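Local atomic coordinates of GDNF family receptor alpha-3 (Homo sapiens, PDB entry 2GH0), a protein that serves as a receptor for artemin, a survival factor for sensory and sympathetic peripheral neurons, and on binding it leads to activation of the RET receptor. Residues 9-14 with 201-206; 66-71 with 79-84; 73-78 with 155-160; 162-167 with 183-188. One frame throughout, in Å; residues are numbered along the deposited sequence.

Interaction 1 of 4, residues 9-14 with 201-206; sequences SDLCLK and FHSQLF
The Phe206 ring is approached across this contact by Leu11 and Lys14. Lys14 CB lies over the ring, 4.2 Å from the centroid of Phe206 and 28° off the normal, an off-centre CH-pi contact. Further along the same side chain, Lys14 CD comes to 3.7 Å from Phe206 CE2. Leu11 CD2 comes to the root of the ring, 3.9 Å from Phe206 CB. Both Lys14 CD and Leu11 CD2 meet the ring obliquely. Phe15 adds an edge-to-face ring contact with Phe206.

The lysine touches with its methylenes. Its CG is anti to the carbonyl carbon (chi1 -69°), and the chain runs extended from there, which carries the aliphatic part past the ring. The two branches of Leu11 divide the work. CD2 goes to Phe206, while CD1 sits 3.8 Å from Ser203 CA and packs on the helix backbone. The Leu11 and Phe206 side chains pass alongside, running opposite ways. No hydrogen bond joins the two segments.

Several polar groups bond away from this interface. Ser203 OG bonds to Met199 O one turn back, and His202 ND1 to Leu67 O. Within its own segment, Asp10 is the N-cap of helix 11-20, and its OD2 accepts from Leu13 N at 2.8 Å.

The contact lies at the surface. It brings the start of helix 11-20 against the end of helix 189-205, near both ends of the modelled chain. Cys12 is bonded to Cys68. The arrangement is packing of a helix start on the residue that follows a helix end, in the helical, disulfide-linked GDNF/GAS1 domains of this receptor fragment.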
loop_
_atom_site.group_PDB
_atom_site.type_symbol
_atom_site.label_atom_id
_atom_site.label_comp_id
_atom_site.label_asym_id
_atom_site.label_seq_id
_atom_site.Cartn_x
_atom_site.Cartn_y
_atom_site.Cartn_z
ATOM N N SER C 9 -13.938 -39.748 -1.398
ATOM C CA SER C 9 -12.841 -39.561 -0.444
ATOM C C SER C 9 -12.888 -40.648 0.624
ATOM O O SER C 9 -13.974 -41.049 1.050
ATOM C CB SER C 9 -12.983 -38.201 0.224
ATOM O OG SER C 9 -12.631 -37.206 -0.715
ATOM N N ASP C 10 -11.731 -41.097 1.094
ATOM C CA ASP C 10 -11.721 -42.077 2.163
ATOM C C ASP C 10 -11.982 -41.386 3.498
ATOM O O ASP C 10 -11.996 -40.147 3.586
ATOM C CB ASP C 10 -10.405 -42.840 2.185
ATOM C CG ASP C 10 -9.188 -41.937 2.475
ATOM O OD1 ASP C 10 -8.285 -41.798 1.608
ATOM O OD2 ASP C 10 -9.099 -41.395 3.575
ATOM N N LEU C 11 -12.233 -42.176 4.533
ATOM C CA LEU C 11 -12.671 -41.578 5.793
ATOM C C LEU C 11 -11.497 -40.963 6.543
ATOM O O LEU C 11 -11.681 -40.054 7.325
ATOM C CB LEU C 11 -13.376 -42.609 6.702
ATOM C CG LEU C 11 -14.700 -43.093 6.088
ATOM C CD1 LEU C 11 -15.481 -43.931 7.071
ATOM C CD2 LEU C 11 -15.543 -41.924 5.661
ATOM N N CYS C 12 -10.285 -41.444 6.306
ATOM C CA CYS C 12 -9.137 -40.759 6.933
ATOM C C CYS C 12 -9.027 -39.297 6.440
ATOM O O CYS C 12 -8.826 -38.398 7.233
ATOM C CB CYS C 12 -7.849 -41.521 6.687
ATOM S SG CYS C 12 -7.824 -42.994 7.802
ATOM N N LEU C 13 -9.220 -39.079 5.144
ATOM C CA LEU C 13 -9.247 -37.733 4.572
ATOM C C LEU C 13 -10.421 -36.960 5.169
ATOM O O LEU C 13 -10.255 -35.825 5.590
ATOM C CB LEU C 13 -9.359 -37.761 3.026
ATOM C CG LEU C 13 -9.451 -36.387 2.329
ATOM C CD1 LEU C 13 -8.367 -35.390 2.802
ATOM C CD2 LEU C 13 -9.402 -36.521 0.813
ATOM N N LYS C 14 -11.617 -37.550 5.154
ATOM C CA LYS C 14 -12.780 -36.864 5.756
ATOM C C LYS C 14 -12.560 -36.448 7.219
ATOM O O LYS C 14 -12.916 -35.303 7.622
ATOM C CB LYS C 14 -14.059 -37.697 5.590
ATOM C CG LYS C 14 -14.539 -37.778 4.159
ATOM C CD LYS C 14 -15.805 -38.669 4.127
ATOM C CE LYS C 14 -16.401 -38.855 2.733
ATOM N NZ LYS C 14 -17.916 -39.121 2.821
ATOM N N PHE C 201 -17.135 -46.958 15.102
ATOM C CA PHE C 201 -17.965 -45.761 15.371
ATOM C C PHE C 201 -17.715 -44.725 14.294
ATOM O O PHE C 201 -18.633 -44.137 13.761
ATOM C CB PHE C 201 -17.626 -45.147 16.741
ATOM C CG PHE C 201 -18.165 -43.750 16.907
ATOM C CD1 PHE C 201 -19.544 -43.513 16.893
ATOM C CD2 PHE C 201 -17.260 -42.661 17.060
ATOM C CE1 PHE C 201 -20.043 -42.179 17.008
ATOM C CE2 PHE C 201 -17.726 -41.386 17.209
ATOM C CZ PHE C 201 -19.106 -41.138 17.171
ATOM N N HIS C 202 -16.439 -44.506 13.978
ATOM C CA HIS C 202 -16.098 -43.597 12.866
ATOM C C HIS C 202 -16.730 -43.928 11.496
ATOM O O HIS C 202 -17.249 -43.021 10.809
ATOM C CB HIS C 202 -14.554 -43.476 12.774
ATOM C CG HIS C 202 -13.989 -42.728 13.930
ATOM N ND1 HIS C 202 -12.708 -42.887 14.359
ATOM C CD2 HIS C 202 -14.561 -41.819 14.767
ATOM C CE1 HIS C 202 -12.477 -42.104 15.406
ATOM N NE2 HIS C 202 -13.592 -41.454 15.683
ATOM N N SER C 203 -16.716 -45.180 11.095
ATOM C CA SER C 203 -17.423 -45.628 9.876
ATOM C C SER C 203 -18.932 -45.327 9.942
ATOM O O SER C 203 -19.566 -44.959 8.925
ATOM C CB SER C 203 -17.259 -47.137 9.608
ATOM O OG SER C 203 -15.865 -47.397 9.554
ATOM N N GLN C 204 -19.489 -45.465 11.143
ATOM C CA GLN C 204 -20.926 -45.329 11.303
ATOM C C GLN C 204 -21.387 -43.885 11.294
ATOM O O GLN C 204 -22.509 -43.576 10.826
ATOM C CB GLN C 204 -21.357 -46.041 12.580
ATOM C CG GLN C 204 -21.158 -47.567 12.483
ATOM C CD GLN C 204 -21.143 -48.267 13.871
ATOM O OE1 GLN C 204 -21.568 -47.692 14.901
ATOM N NE2 GLN C 204 -20.698 -49.510 13.883
ATOM N N LEU C 205 -20.571 -43.009 11.881
ATOM C CA LEU C 205 -20.855 -41.579 11.950
ATOM C C LEU C 205 -21.010 -41.025 10.543
ATOM O O LEU C 205 -21.902 -40.175 10.262
ATOM C CB LEU C 205 -19.712 -40.867 12.716
ATOM C CG LEU C 205 -19.923 -39.400 13.107
ATOM C CD1 LEU C 205 -21.173 -39.157 13.968
ATOM C CD2 LEU C 205 -18.659 -38.826 13.776
ATOM N N PHE C 206 -20.171 -41.538 9.646
ATOM C CA PHE C 206 -20.169 -41.121 8.223
ATOM C C PHE C 206 -21.034 -41.934 7.287
ATOM O O PHE C 206 -21.076 -41.632 6.092
ATOM C CB PHE C 206 -18.740 -41.085 7.637
ATOM C CG PHE C 206 -18.071 -39.754 7.784
ATOM C CD1 PHE C 206 -17.212 -39.529 8.826
ATOM C CD2 PHE C 206 -18.334 -38.709 6.900
ATOM C CE1 PHE C 206 -16.589 -38.278 9.017
ATOM C CE2 PHE C 206 -17.707 -37.457 7.066
ATOM C CZ PHE C 206 -16.839 -37.243 8.132
#

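Interaction 2 of 4, residues 66-71 with 79-84; sequences LLCPCA and ERRRNT
The chain leaves helix 59-66 through an inverse gamma turn centred on Leu67 and then runs past helix 75-83, with Leu66 CA 6.3 Å from Arg81 CA. Arg81 carries most of the contact. Its CG is anti to the backbone N (chi1 -172°), and the chain bends at chi3 (62°), which turns the guanidinium toward the loop. NH1 of Arg81 donates to Cys68 O at 2.8 Å, with an N-H...O angle of 162°. This bond lies in both the carbonyl plane and the guanidinium plane. Water 1 also sits at the edge of the group, accepting from Arg81 NH1 and from Cys70 N. One face of the guanidinium carries Cys70 SG, 3.8 Å from Arg81 NH1 and offset toward the rim. The aliphatic part is used too: Arg81 CG lies 3.4 Å from Leu66 O and 4.0 Å from Cys68 SG.

Farther along, Leu66 CD1 packs near Thr84 CB at 4.3 Å. Thr84 OG1 donates to Arg80 O from above its carbonyl plane.

Both cysteines of the loop are in disulfides, Cys68 with Cys12 and Cys70 with Cys77. Arg81 also makes a cation-pi contact with Phe154. Arg80 takes no part across this contact; its salt bridge is with an acidic side chain on the chain of another protein.

A leucine in place of Arg81 would probably leave Cys68 O without this donor, water 1 held on the Cys70 side alone, and Phe154 without its cation. The chemistry is that of a buried charge served by a carbonyl, a water and an aromatic ring. It adds a directed polar tie between loop and helix to the neighbouring disulfides.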
loop_
_atom_site.group_PDB
_atom_site.type_symbol
_atom_site.label_atom_id
_atom_site.label_comp_id
_atom_site.label_asym_id
_atom_site.label_seq_id
_atom_site.Cartn_x
_atom_site.Cartn_y
_atom_site.Cartn_z
ATOM N N LEU C 66 -6.699 -39.684 13.904
ATOM C CA LEU C 66 -5.724 -40.795 13.891
ATOM C C LEU C 66 -6.325 -42.174 13.799
ATOM O O LEU C 66 -5.771 -43.047 13.061
ATOM C CB LEU C 66 -4.874 -40.646 15.152
ATOM C CG LEU C 66 -3.649 -41.597 15.223
ATOM C CD1 LEU C 66 -2.782 -41.447 14.032
ATOM C CD2 LEU C 66 -2.834 -41.266 16.529
ATOM N N LEU C 67 -7.465 -42.408 14.461
ATOM C CA LEU C 67 -8.088 -43.760 14.562
ATOM C C LEU C 67 -9.155 -43.866 13.544
ATOM O O LEU C 67 -10.270 -44.237 13.827
ATOM C CB LEU C 67 -8.616 -44.088 15.967
ATOM C CG LEU C 67 -7.575 -43.873 17.087
ATOM C CD1 LEU C 67 -8.082 -44.156 18.516
ATOM C CD2 LEU C 67 -6.283 -44.649 16.824
ATOM N N CYS C 68 -8.766 -43.597 12.302
ATOM C CA CYS C 68 -9.765 -43.487 11.218
ATOM C C CYS C 68 -9.801 -44.804 10.464
ATOM O O CYS C 68 -8.730 -45.530 10.315
ATOM C CB CYS C 68 -9.451 -42.278 10.308
ATOM S SG CYS C 68 -7.739 -42.262 9.685
ATOM N N PRO C 69 -11.001 -45.212 10.047
ATOM C CA PRO C 69 -11.148 -46.531 9.440
ATOM C C PRO C 69 -10.800 -46.554 7.935
ATOM O O PRO C 69 -11.097 -45.581 7.261
ATOM C CB PRO C 69 -12.647 -46.810 9.629
ATOM C CG PRO C 69 -13.288 -45.491 9.589
ATOM C CD PRO C 69 -12.294 -44.476 10.138
ATOM N N CYS C 70 -10.228 -47.673 7.429
ATOM C CA CYS C 70 -9.831 -47.847 6.030
ATOM C C CYS C 70 -10.341 -49.185 5.535
ATOM O O CYS C 70 -10.182 -50.197 6.223
ATOM C CB CYS C 70 -8.307 -47.821 5.852
ATOM S SG CYS C 70 -7.564 -46.183 6.248
ATOM N N ALA C 71 -10.883 -49.221 4.331
ATOM C CA ALA C 71 -11.212 -50.506 3.706
ATOM C C ALA C 71 -9.921 -51.337 3.560
ATOM O O ALA C 71 -8.816 -50.775 3.459
ATOM C CB ALA C 71 -11.899 -50.297 2.349
ATOM N N GLU C 79 -2.096 -45.561 4.116
ATOM C CA GLU C 79 -0.857 -44.790 4.056
ATOM C C GLU C 79 -1.089 -43.414 4.678
ATOM O O GLU C 79 -0.256 -42.922 5.414
ATOM C CB GLU C 79 -0.344 -44.611 2.618
ATOM C CG GLU C 79 0.967 -43.877 2.498
ATOM C CD GLU C 79 1.484 -43.755 1.045
ATOM O OE1 GLU C 79 0.806 -44.259 0.114
ATOM O OE2 GLU C 79 2.564 -43.147 0.843
ATOM N N ARG C 80 -2.209 -42.784 4.364
ATOM C CA ARG C 80 -2.546 -41.511 5.050
ATOM C C ARG C 80 -2.564 -41.711 6.562
ATOM O O ARG C 80 -1.890 -40.991 7.297
ATOM C CB ARG C 80 -3.900 -40.988 4.584
ATOM C CG ARG C 80 -4.395 -39.874 5.471
ATOM C CD ARG C 80 -5.624 -39.231 4.916
ATOM N NE ARG C 80 -5.496 -37.928 5.496
ATOM C CZ ARG C 80 -5.087 -36.840 4.874
ATOM N NH1 ARG C 80 -4.897 -36.775 3.548
ATOM N NH2 ARG C 80 -4.981 -35.782 5.613
ATOM N N ARG C 81 -3.283 -42.732 7.014
ATOM C CA ARG C 81 -3.376 -42.990 8.471
ATOM C C ARG C 81 -2.030 -43.224 9.093
ATOM O O ARG C 81 -1.726 -42.666 10.165
ATOM C CB ARG C 81 -4.203 -44.243 8.770
ATOM C CG ARG C 81 -4.485 -44.460 10.225
ATOM C CD ARG C 81 -5.550 -45.564 10.356
ATOM N NE ARG C 81 -5.026 -46.816 9.789
ATOM C CZ ARG C 81 -5.797 -47.843 9.479
ATOM N NH1 ARG C 81 -7.146 -47.773 9.659
ATOM N NH2 ARG C 81 -5.249 -48.945 8.995
ATOM N N ARG C 82 -1.186 -44.028 8.429
ATOM C CA ARG C 82 0.175 -44.335 8.954
ATOM C C ARG C 82 1.119 -43.112 8.993
ATOM O O ARG C 82 2.107 -43.053 9.770
ATOM C CB ARG C 82 0.785 -45.463 8.059
ATOM C CG ARG C 82 1.974 -46.155 8.636
ATOM C CD ARG C 82 2.477 -47.232 7.644
ATOM N NE ARG C 82 2.933 -46.731 6.367
ATOM C CZ ARG C 82 4.106 -46.119 6.207
ATOM N NH1 ARG C 82 4.911 -45.952 7.260
ATOM N NH2 ARG C 82 4.485 -45.662 5.016
ATOM N N ASN C 83 0.867 -42.141 8.119
ATOM C CA ASN C 83 1.713 -40.922 8.100
ATOM C C ASN C 83 1.159 -39.678 8.732
ATOM O O ASN C 83 1.817 -38.616 8.695
ATOM C CB ASN C 83 2.137 -40.631 6.669
ATOM C CG ASN C 83 3.129 -41.691 6.167
ATOM O OD1 ASN C 83 4.299 -41.634 6.521
ATOM N ND2 ASN C 83 2.641 -42.711 5.450
ATOM N N THR C 84 -0.024 -39.829 9.318
ATOM C CA THR C 84 -0.705 -38.735 9.978
ATOM C C THR C 84 0.123 -38.034 11.046
ATOM O O THR C 84 0.068 -36.796 11.115
ATOM C CB THR C 84 -2.123 -39.146 10.439
ATOM O OG1 THR C 84 -2.916 -39.345 9.276
ATOM C CG2 THR C 84 -2.768 -38.079 11.322
HETATM O O HOH W 1 -9.232 -49.611 9.148
#

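Interaction 3 of 4, residues 73-78 with 155-160; sequences NDRGCG and VSNVNT. With NAG (2-acetamido-2-deoxy-beta-D-glucopyranose), chain E.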
loop_
_atom_site.group_PDB
_atom_site.type_symbol
_atom_site.label_atom_id
_atom_site.label_comp_id
_atom_site.label_asym_id
_atom_site.label_seq_id
_atom_site.Cartn_x
_atom_site.Cartn_y
_atom_site.Cartn_z
ATOM N N ASN C 73 -8.520 -53.099 1.149
ATOM C CA ASN C 73 -7.687 -52.911 -0.052
ATOM C C ASN C 73 -7.425 -51.428 -0.389
ATOM O O ASN C 73 -6.982 -51.113 -1.498
ATOM C CB ASN C 73 -8.275 -53.648 -1.273
ATOM C CG ASN C 73 -8.347 -55.196 -1.087
ATOM O OD1 ASN C 73 -7.584 -55.812 -0.314
ATOM N ND2 ASN C 73 -9.283 -55.818 -1.810
ATOM N N ASP C 74 -7.671 -50.524 0.569
ATOM C CA ASP C 74 -7.539 -49.086 0.314
ATOM C C ASP C 74 -6.182 -48.614 0.859
ATOM O O ASP C 74 -6.098 -48.068 1.966
ATOM C CB ASP C 74 -8.696 -48.318 0.965
ATOM C CG ASP C 74 -8.729 -46.842 0.568
ATOM O OD1 ASP C 74 -7.731 -46.350 -0.025
ATOM O OD2 ASP C 74 -9.780 -46.186 0.836
ATOM N N ARG C 75 -5.125 -48.843 0.081
ATOM C CA ARG C 75 -3.777 -48.595 0.559
ATOM C C ARG C 75 -3.497 -47.109 0.712
ATOM O O ARG C 75 -2.707 -46.725 1.571
ATOM C CB ARG C 75 -2.705 -49.272 -0.334
ATOM C CG ARG C 75 -2.780 -50.824 -0.383
ATOM C CD ARG C 75 -1.462 -51.454 -0.851
ATOM N NE ARG C 75 -1.379 -52.914 -0.609
ATOM C CZ ARG C 75 -0.271 -53.557 -0.201
ATOM N NH1 ARG C 75 0.860 -52.871 0.024
ATOM N NH2 ARG C 75 -0.278 -54.885 0.012
ATOM N N GLY C 76 -4.148 -46.289 -0.101
ATOM C CA GLY C 76 -4.067 -44.811 0.030
ATOM C C GLY C 76 -4.547 -44.334 1.400
ATOM O O GLY C 76 -3.861 -43.543 2.103
ATOM N N CYS C 77 -5.702 -44.838 1.829
ATOM C CA CYS C 77 -6.202 -44.520 3.184
ATOM C C CYS C 77 -5.248 -44.993 4.268
ATOM O O CYS C 77 -4.907 -44.256 5.219
ATOM C CB CYS C 77 -7.607 -45.133 3.356
ATOM S SG CYS C 77 -8.458 -44.833 4.878
ATOM N N GLY C 78 -4.794 -46.238 4.146
ATOM C CA GLY C 78 -3.906 -46.757 5.175
ATOM C C GLY C 78 -2.619 -45.990 5.265
ATOM O O GLY C 78 -2.084 -45.840 6.354
ATOM N N VAL C 155 1.658 -49.732 11.735
ATOM C CA VAL C 155 2.851 -50.300 11.128
ATOM C C VAL C 155 2.605 -50.567 9.647
ATOM O O VAL C 155 3.575 -50.738 8.870
ATOM C CB VAL C 155 3.256 -51.618 11.846
ATOM C CG1 VAL C 155 3.458 -51.370 13.351
ATOM C CG2 VAL C 155 2.236 -52.663 11.637
ATOM N N SER C 156 1.342 -50.620 9.252
ATOM C CA SER C 156 0.989 -51.063 7.911
ATOM C C SER C 156 0.007 -50.160 7.202
ATOM O O SER C 156 -0.784 -49.475 7.869
ATOM C CB SER C 156 0.373 -52.503 7.977
ATOM O OG SER C 156 -0.090 -52.935 6.714
ATOM N N ASN C 157 0.009 -50.199 5.870
ATOM C CA ASN C 157 -1.087 -49.550 5.114
ATOM C C ASN C 157 -2.236 -50.502 4.763
ATOM O O ASN C 157 -3.191 -50.100 4.101
ATOM C CB ASN C 157 -0.579 -48.863 3.836
ATOM C CG ASN C 157 0.270 -49.734 3.005
ATOM O OD1 ASN C 157 0.178 -50.992 3.066
ATOM N ND2 ASN C 157 1.157 -49.097 2.215
ATOM N N VAL C 158 -2.123 -51.772 5.185
ATOM C CA VAL C 158 -3.161 -52.779 4.886
ATOM C C VAL C 158 -3.799 -53.459 6.124
ATOM O O VAL C 158 -4.575 -54.398 5.949
ATOM C CB VAL C 158 -2.660 -53.927 3.980
ATOM C CG1 VAL C 158 -2.230 -53.427 2.661
ATOM C CG2 VAL C 158 -1.539 -54.726 4.668
ATOM N N ASN C 159 -3.434 -53.046 7.342
ATOM C CA ASN C 159 -4.103 -53.535 8.532
ATOM C C ASN C 159 -3.978 -52.499 9.622
ATOM O O ASN C 159 -3.376 -51.442 9.366
ATOM C CB ASN C 159 -3.556 -54.909 8.980
ATOM C CG ASN C 159 -2.130 -54.846 9.483
ATOM O OD1 ASN C 159 -1.763 -53.941 10.211
ATOM N ND2 ASN C 159 -1.305 -55.821 9.052
ATOM N N THR C 160 -4.534 -52.766 10.821
ATOM C CA THR C 160 -4.619 -51.710 11.859
ATOM C C THR C 160 -3.644 -51.919 13.009
ATOM O O THR C 160 -3.874 -51.365 14.097
ATOM C CB THR C 160 -6.053 -51.636 12.503
ATOM O OG1 THR C 160 -6.498 -52.946 12.832
ATOM C CG2 THR C 160 -7.034 -51.156 11.482
HETATM C C1 NAG E . 0.059 -55.862 9.517
HETATM C C2 NAG E . 0.304 -57.291 10.086
HETATM C C3 NAG E . 1.778 -57.480 10.372
HETATM C C4 NAG E . 2.691 -57.144 9.203
HETATM C C5 NAG E . 2.255 -55.760 8.732
HETATM C C6 NAG E . 2.953 -55.114 7.527
HETATM C C7 NAG E . -1.278 -58.485 11.585
HETATM C C8 NAG E . -1.711 -58.580 13.018
HETATM N N2 NAG E . -0.421 -57.479 11.366
HETATM O O3 NAG E . 1.925 -58.784 10.825
HETATM O O4 NAG E . 3.932 -56.981 9.859
HETATM O O5 NAG E . 0.897 -55.801 8.371
HETATM O O6 NAG E . 2.947 -56.119 6.611
HETATM O O7 NAG E . -1.622 -59.314 10.730
HETATM O O HOH W 2 -2.399 -47.592 8.578
#
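Arg75 and Gly78, on the first turns of helix 75-83, pack against Asn157 and Val158 in the glycosylated loop of a beta hairpin, between strands 152-154 and 162-164. Val158 CG1 lies over one face of the Arg75 guanidinium, offset toward its rim, and comes to 3.4 Å from Arg75 NE. Arg75 and Val158 extend alongside each other in the same direction. Asn157 crosses the arginine obliquely, its amide plane turned 59° from the guanidinium, with OD1 3.6 Å from Arg75 NH1.

At Gly78 the backbones come close. Gly78 CA makes a CA-H...O contact with Asn157 O at 3.6 Å, nearly straight at 169°. A beta carbon at Gly78 would clash with that oxygen. Water 2 donates to both Gly78 O (2.8 Å) and Ser156 O (2.6 Å), bridging two carbonyls that cannot bond to each other.

The next shell sets these groups. Asp74 is the N-cap of the helix, and its OD1 accepts from Cys77 N from above the carboxylate plane. Cys77 is tied to Cys70 by a disulfide. In the loop, Ser156 OG accepts from Val158 N at 2.8 Å, an ST turn that shapes the backbone behind Asn157. Ser156 CB also approaches the sugar, 3.4 Å from O5 of the N-acetylglucosamine. The sugar is N-linked to Asn159, with ND2 bonded covalently to C1 at 1.4 Å.

Interaction 4 of 4, residues 162-167 with 183-188; sequences VALSCT and GFFSHN
Phe185 and Leu164 both hold CG anti to the carbonyl carbon (chi1 -71° and -70°), and these torsions bring the leucine over one face of the phenylalanine ring. Leu164 CG lies 3.7 Å from the Phe185 ring centroid and 14° off the normal, a CH-pi contact over the face. Both methyls lie on that same side: Leu164 CD1 is 3.7 Å from Phe185 CE1, and Leu164 CD2 is 3.8 Å from Phe185 CZ. Phe118 stacks with the same ring.

The other meetings involve backbone. Val162 CG2 packs against Phe185 O at 3.5 Å. Val162 O receives a CA-H...O contact from Ser186 CA at 3.3 Å. Water 3 accepts from Val162 N at 3.0 Å and lies equally far from Ser186 O, to which it can donate. Ser186 OG turns to Glu182 OE1, one turn back in its helix.

The contact joins the short hairpin strand 162-164 to the end of helix 175-186, within a GDNF/GAS1 domain. A disulfide from Cys166 to Cys98 ties the chain just past the strand to helix 98-106. An alanine in place of Phe185 is likely to open a gap beneath Leu164 and take away the stacking partner of Phe118.

No direct hydrogen bond crosses the two segments. Apolar packing over a ring face probably contributes much of this buried contact, with one water and one CA-H...O contact at the backbone.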
loop_
_atom_site.group_PDB
_atom_site.type_symbol
_atom_site.label_atom_id
_atom_site.label_comp_id
_atom_site.label_asym_id
_atom_site.label_seq_id
_atom_site.Cartn_x
_atom_site.Cartn_y
_atom_site.Cartn_z
ATOM N N VAL C 162 -0.479 -51.736 15.475
ATOM C CA VAL C 162 0.329 -50.586 15.940
ATOM C C VAL C 162 1.559 -51.146 16.695
ATOM O O VAL C 162 1.542 -52.326 17.105
ATOM C CB VAL C 162 -0.485 -49.628 16.861
ATOM C CG1 VAL C 162 -1.575 -48.992 16.057
ATOM C CG2 VAL C 162 -1.009 -50.357 18.140
ATOM N N ALA C 163 2.605 -50.319 16.839
ATOM C CA ALA C 163 3.836 -50.766 17.521
ATOM C C ALA C 163 4.667 -49.553 17.892
ATOM O O ALA C 163 4.524 -48.479 17.332
ATOM C CB ALA C 163 4.675 -51.662 16.620
ATOM N N LEU C 164 5.555 -49.752 18.854
ATOM C CA LEU C 164 6.600 -48.778 19.125
ATOM C C LEU C 164 7.623 -48.950 18.019
ATOM O O LEU C 164 7.651 -49.997 17.384
ATOM C CB LEU C 164 7.273 -49.135 20.451
ATOM C CG LEU C 164 6.553 -48.985 21.769
ATOM C CD1 LEU C 164 7.538 -49.377 22.903
ATOM C CD2 LEU C 164 6.236 -47.525 21.853
ATOM N N SER C 165 8.493 -47.954 17.821
ATOM C CA SER C 165 9.534 -48.027 16.830
ATOM C C SER C 165 10.836 -48.499 17.486
ATOM O O SER C 165 11.761 -47.730 17.708
ATOM C CB SER C 165 9.776 -46.651 16.207
ATOM O OG SER C 165 10.522 -45.850 17.140
ATOM N N CYS C 166 10.876 -49.786 17.751
ATOM C CA CYS C 166 11.950 -50.422 18.469
ATOM C C CYS C 166 11.998 -51.860 18.051
ATOM O O CYS C 166 11.105 -52.351 17.359
ATOM C CB CYS C 166 11.779 -50.272 19.985
ATOM S SG CYS C 166 10.368 -51.069 20.769
ATOM N N THR C 167 13.044 -52.545 18.451
ATOM C CA THR C 167 13.185 -53.933 18.078
ATOM C C THR C 167 13.575 -54.666 19.347
ATOM O O THR C 167 14.062 -54.045 20.287
ATOM C CB THR C 167 14.261 -54.126 16.965
ATOM O OG1 THR C 167 14.408 -55.527 16.690
ATOM C CG2 THR C 167 15.645 -53.617 17.412
ATOM N N GLY C 183 5.175 -56.139 23.186
ATOM C CA GLY C 183 3.867 -56.779 23.070
ATOM C C GLY C 183 2.713 -55.979 23.645
ATOM O O GLY C 183 1.606 -56.071 23.196
ATOM N N PHE C 184 2.967 -55.227 24.706
ATOM C CA PHE C 184 1.958 -54.363 25.339
ATOM C C PHE C 184 1.370 -53.350 24.352
ATOM O O PHE C 184 0.223 -52.927 24.502
ATOM C CB PHE C 184 2.561 -53.665 26.596
ATOM C CG PHE C 184 1.536 -53.239 27.581
ATOM C CD1 PHE C 184 0.972 -54.141 28.455
ATOM C CD2 PHE C 184 1.079 -51.927 27.599
ATOM C CE1 PHE C 184 -0.011 -53.739 29.375
ATOM C CE2 PHE C 184 0.047 -51.500 28.522
ATOM C CZ PHE C 184 -0.476 -52.423 29.393
ATOM N N PHE C 185 2.101 -53.061 23.272
ATOM C CA PHE C 185 1.614 -52.210 22.195
ATOM C C PHE C 185 1.224 -53.041 20.997
ATOM O O PHE C 185 0.172 -52.812 20.400
ATOM C CB PHE C 185 2.746 -51.262 21.719
ATOM C CG PHE C 185 3.093 -50.199 22.707
ATOM C CD1 PHE C 185 3.953 -50.475 23.765
ATOM C CD2 PHE C 185 2.523 -48.925 22.589
ATOM C CE1 PHE C 185 4.284 -49.529 24.711
ATOM C CE2 PHE C 185 2.853 -47.952 23.510
ATOM C CZ PHE C 185 3.733 -48.237 24.565
ATOM N N SER C 186 2.041 -54.023 20.643
ATOM C CA SER C 186 1.814 -54.717 19.398
ATOM C C SER C 186 0.736 -55.814 19.418
ATOM O O SER C 186 0.185 -56.147 18.340
ATOM C CB SER C 186 3.109 -55.196 18.803
ATOM O OG SER C 186 3.602 -56.283 19.578
ATOM N N HIS C 187 0.457 -56.407 20.586
ATOM C CA HIS C 187 -0.480 -57.567 20.651
ATOM C C HIS C 187 -1.140 -57.474 22.033
ATOM O O HIS C 187 -0.750 -58.173 22.928
ATOM C CB HIS C 187 0.250 -58.889 20.506
ATOM C CG HIS C 187 -0.646 -60.074 20.253
ATOM N ND1 HIS C 187 -0.645 -60.708 19.045
ATOM C CD2 HIS C 187 -1.624 -60.670 20.994
ATOM C CE1 HIS C 187 -1.518 -61.712 19.064
ATOM N NE2 HIS C 187 -2.114 -61.732 20.248
ATOM N N ASN C 188 -2.090 -56.570 22.174
ATOM C CA ASN C 188 -2.709 -56.202 23.481
ATOM C C ASN C 188 -4.196 -56.163 23.162
ATOM O O ASN C 188 -4.618 -55.246 22.488
ATOM C CB ASN C 188 -2.158 -54.799 23.925
ATOM C CG ASN C 188 -2.822 -54.249 25.220
ATOM O OD1 ASN C 188 -2.274 -53.385 25.928
ATOM N ND2 ASN C 188 -3.998 -54.754 25.514
HETATM O O HOH W 3 -1.454 -53.928 17.208
#

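Interactions 2 and 4 are buried, interaction 3 is partly buried, and interaction 1 lies at the surface. Interactions 2 and 3 share helix 75-83, with centres 7 Å apart, and the Cys70-Cys77 disulfide links them. The Cys12-Cys68 disulfide ties interaction 1 to interaction 2. Interactions 3 and 4 meet at the hairpin, where Val155 packs on Ala163. Interactions 1 and 4 do not touch; their nearest atoms are about 12 Å apart. Chemistry follows place. The outer helix ends of interaction 1 and the buried strand of interaction 4 use apolar groups on aromatic rings, whereas interactions 2 and 3 turn on arginines and backbone carbonyls. Bridging waters occur in interactions 2, 3 and 4.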